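Local coordinates for glutathione S-transferase, N-terminal domain protein (Pseudomonas putida, PDB 4NAX) that binds oxidized glutathione disulfide, one per subunit, and probably acts as a glutathione transferase, at residues P187-L192 with R212-F217. Residues are numbered along the deposited sequence; the frame is centred on the assembly and turned at random.
With GDS (oxidized glutathione disulfide), chain C.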
loop_
_atom_site.group_PDB
_atom_site.type_symbol
_atom_site.label_atom_id
_atom_site.label_comp_id
_atom_site.label_asym_id
_atom_site.label_seq_id
_atom_site.Cartn_x
_atom_site.Cartn_y
_atom_site.Cartn_z
ATOM N N PRO A 187 3.050 14.219 -2.846
ATOM C CA PRO A 187 1.757 14.866 -2.540
ATOM C C PRO A 187 1.351 14.707 -1.095
ATOM O O PRO A 187 0.642 15.570 -0.539
ATOM C CB PRO A 187 0.772 14.165 -3.483
ATOM C CG PRO A 187 1.643 13.738 -4.651
ATOM C CD PRO A 187 2.911 13.264 -3.965
ATOM N N TRP A 188 1.737 13.590 -0.481
ATOM C CA TRP A 188 1.433 13.378 0.934
ATOM C C TRP A 188 2.293 14.242 1.855
ATOM O O TRP A 188 1.805 14.738 2.868
ATOM C CB TRP A 188 1.541 11.897 1.297
ATOM C CG TRP A 188 0.212 11.215 1.237
ATOM C CD1 TRP A 188 -0.236 10.305 0.324
ATOM C CD2 TRP A 188 -0.852 11.424 2.160
ATOM N NE1 TRP A 188 -1.524 9.910 0.653
ATOM C CE2 TRP A 188 -1.912 10.584 1.785
ATOM C CE3 TRP A 188 -1.006 12.249 3.281
ATOM C CZ2 TRP A 188 -3.095 10.526 2.492
ATOM C CZ3 TRP A 188 -2.189 12.210 3.968
ATOM C CH2 TRP A 188 -3.226 11.342 3.581
ATOM N N VAL A 189 3.575 14.389 1.525
ATOM C CA VAL A 189 4.423 15.298 2.280
ATOM C C VAL A 189 3.838 16.722 2.208
ATOM O O VAL A 189 3.701 17.411 3.238
ATOM C CB VAL A 189 5.884 15.258 1.792
ATOM C CG1 VAL A 189 6.730 16.247 2.579
ATOM C CG2 VAL A 189 6.505 13.862 1.896
ATOM N N ARG A 190 3.475 17.155 0.998
ATOM C CA ARG A 190 2.823 18.458 0.838
ATOM C C ARG A 190 1.569 18.568 1.712
ATOM O O ARG A 190 1.362 19.573 2.403
ATOM C CB ARG A 190 2.447 18.689 -0.620
ATOM C CG ARG A 190 1.653 19.963 -0.847
ATOM C CD ARG A 190 1.266 20.144 -2.299
ATOM N NE ARG A 190 0.378 21.279 -2.499
ATOM C CZ ARG A 190 -0.949 21.212 -2.603
ATOM N NH1 ARG A 190 -1.601 20.060 -2.567
ATOM N NH2 ARG A 190 -1.634 22.324 -2.769
ATOM N N ASN A 191 0.720 17.550 1.679
ATOM C CA ASN A 191 -0.524 17.618 2.426
ATOM C C ASN A 191 -0.295 17.757 3.929
ATOM O O ASN A 191 -1.020 18.489 4.609
ATOM C CB ASN A 191 -1.390 16.390 2.148
ATOM C CG ASN A 191 -2.862 16.689 2.274
ATOM O OD1 ASN A 191 -3.353 17.622 1.654
ATOM N ND2 ASN A 191 -3.569 15.893 3.049
ATOM N N LEU A 192 0.715 17.047 4.434
ATOM C CA LEU A 192 1.042 17.079 5.838
ATOM C C LEU A 192 1.436 18.485 6.277
ATOM O O LEU A 192 1.009 18.954 7.346
ATOM C CB LEU A 192 2.155 16.079 6.131
ATOM C CG LEU A 192 2.633 15.952 7.569
ATOM C CD1 LEU A 192 1.556 15.361 8.445
ATOM C CD2 LEU A 192 3.887 15.096 7.606
ATOM N N ARG A 212 14.174 19.640 0.158
ATOM C CA ARG A 212 14.797 19.859 -1.137
ATOM C C ARG A 212 14.058 19.129 -2.254
ATOM O O ARG A 212 13.763 19.708 -3.304
ATOM C CB ARG A 212 16.257 19.421 -1.098
ATOM C CG ARG A 212 16.954 19.368 -2.445
ATOM C CD ARG A 212 18.426 19.006 -2.285
ATOM N NE ARG A 212 18.572 17.687 -1.658
ATOM C CZ ARG A 212 18.467 16.527 -2.300
ATOM N NH1 ARG A 212 18.243 16.485 -3.605
ATOM N NH2 ARG A 212 18.568 15.392 -1.630
ATOM N N VAL A 213 13.780 17.850 -2.040
ATOM C CA VAL A 213 13.150 17.042 -3.084
ATOM C C VAL A 213 11.670 17.441 -3.270
ATOM O O VAL A 213 11.181 17.510 -4.403
ATOM C CB VAL A 213 13.355 15.543 -2.818
ATOM C CG1 VAL A 213 12.649 14.717 -3.877
ATOM C CG2 VAL A 213 14.846 15.234 -2.823
ATOM N N LEU A 214 10.980 17.755 -2.174
ATOM C CA LEU A 214 9.621 18.271 -2.275
ATOM C C LEU A 214 9.570 19.535 -3.128
ATOM O O LEU A 214 8.717 19.681 -4.010
ATOM C CB LEU A 214 9.036 18.550 -0.901
ATOM C CG LEU A 214 7.650 19.200 -0.906
ATOM C CD1 LEU A 214 6.612 18.266 -1.528
ATOM C CD2 LEU A 214 7.236 19.579 0.513
ATOM N N ALA A 215 10.483 20.465 -2.869
ATOM C CA ALA A 215 10.522 21.692 -3.678
ATOM C C ALA A 215 10.757 21.371 -5.161
ATOM O O ALA A 215 10.099 21.933 -6.038
ATOM C CB ALA A 215 11.571 22.662 -3.162
ATOM N N ASN A 216 11.674 20.451 -5.447
ATOM C CA ASN A 216 11.936 20.078 -6.826
ATOM C C ASN A 216 10.668 19.468 -7.486
ATOM O O ASN A 216 10.334 19.748 -8.638
ATOM C CB ASN A 216 13.052 19.032 -6.928
ATOM C CG ASN A 216 14.414 19.523 -6.482
ATOM O OD1 ASN A 216 15.318 18.689 -6.251
ATOM N ND2 ASN A 216 14.603 20.829 -6.382
ATOM N N PHE A 217 9.978 18.614 -6.745
ATOM C CA PHE A 217 8.757 17.970 -7.202
ATOM C C PHE A 217 7.702 19.024 -7.567
ATOM O O PHE A 217 7.100 18.983 -8.650
ATOM C CB PHE A 217 8.238 17.074 -6.084
ATOM C CG PHE A 217 6.981 16.306 -6.427
ATOM C CD1 PHE A 217 7.032 15.180 -7.234
ATOM C CD2 PHE A 217 5.761 16.686 -5.913
ATOM C CE1 PHE A 217 5.887 14.452 -7.511
ATOM C CE2 PHE A 217 4.616 15.962 -6.168
ATOM C CZ PHE A 217 4.674 14.828 -6.963
HETATM N N1 GDS C . -12.738 8.174 6.097
HETATM C CA1 GDS C . -11.568 9.047 6.174
HETATM C C1 GDS C . -11.220 9.363 7.611
HETATM O OE1 GDS C . -10.048 9.729 7.861
HETATM O OE2 GDS C . -12.085 9.261 8.510
HETATM C CB1 GDS C . -11.856 10.346 5.411
HETATM C CG1 GDS C . -10.608 11.166 5.058
HETATM C CD1 GDS C . -9.730 10.439 4.071
HETATM O O1 GDS C . -10.203 9.632 3.293
HETATM N N2 GDS C . -8.437 10.733 4.134
HETATM C CA2 GDS C . -7.457 10.188 3.216
HETATM C C2 GDS C . -6.450 9.336 3.941
HETATM O O2 GDS C . -6.032 9.656 5.048
HETATM C CB2 GDS C . -6.726 11.324 2.498
HETATM S SG2 GDS C . -7.727 12.263 1.352
HETATM N N3 GDS C . -6.009 8.258 3.296
HETATM C CA3 GDS C . -5.047 7.341 3.883
HETATM C C3 GDS C . -4.129 6.672 2.883
HETATM O OE3 GDS C . -3.631 5.581 3.233
HETATM O OE4 GDS C . -3.880 7.273 1.832
HETATM N N4 GDS C . -12.155 8.962 1.089
HETATM C CA4 GDS C . -13.595 8.844 1.011
HETATM C C4 GDS C . -14.214 8.231 2.236
HETATM O OE5 GDS C . -15.474 8.116 2.289
HETATM O OE6 GDS C . -13.450 7.900 3.179
HETATM C C5 GDS C . -11.401 8.805 0.009
HETATM O O5 GDS C . -11.886 8.520 -1.081
HETATM C CA5 GDS C . -9.913 9.032 0.164
HETATM N N5 GDS C . -9.173 8.017 -0.578
HETATM C CB5 GDS C . -9.587 10.430 -0.363
HETATM S SG5 GDS C . -7.844 10.855 -0.348
HETATM C CA6 GDS C . -6.181 4.156 -1.107
HETATM C C6 GDS C . -5.500 4.689 -2.331
HETATM O OE7 GDS C . -6.202 4.921 -3.346
HETATM O OE8 GDS C . -4.260 4.865 -2.275
HETATM N N6 GDS C . -5.256 3.266 -0.378
HETATM C CB6 GDS C . -6.631 5.311 -0.210
HETATM C CG6 GDS C . -7.694 6.174 -0.897
HETATM C CD6 GDS C . -8.291 7.209 0.018
HETATM O O6 GDS C . -7.952 7.311 1.203
#
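Leu-214 reaches across from helix 208-219 and meets helix 180-193 with both methyls. Its CB bond points toward that helix, and CG, anti to the backbone N (chi1 175°), brings CD2 to 4.0 Å from CG1 of Val-189, the two branches passing antiparallel, side by side, while CD1 comes within 4.2 Å of Arg-190 N. One turn on, the Phe-217 ring meets Pro-187: its CZ is 3.8 Å from Pro-187 CD, and the proline CG touches CZ and CE2 too, the proline ring and the phenyl side chain running roughly perpendicular. No hydrogen bond spans the segments, and both side-chain pairs meet carbon to carbon; 187 Å² is buried in all. The axes of the two short segments approach to 10.4 Å and cross at -106°. Trp-188 turns instead to the ligand pocket, where CZ2 comes within 3.4 Å of glutathione disulfide OE4, and CH2 lies 3.7 Å from its CB2, while NE1 is hydrogen-bonded to Asn-30 OD1; Asn-30 ND2 in turn bonds the ligand. Replacing Trp-188 by alanine would probably leave a gap beside ligand CB2 and OE4 and take from Asn-30 OD1 the indole N-H. The contact joins two helices of the all-helical C-terminal domain of the GST fold. Helix 31-41 of the thioredoxin-like domain packs on Pro-187 and Phe-217 through Ile-36, and helix 109-137 lies against Trp-188 and Leu-192.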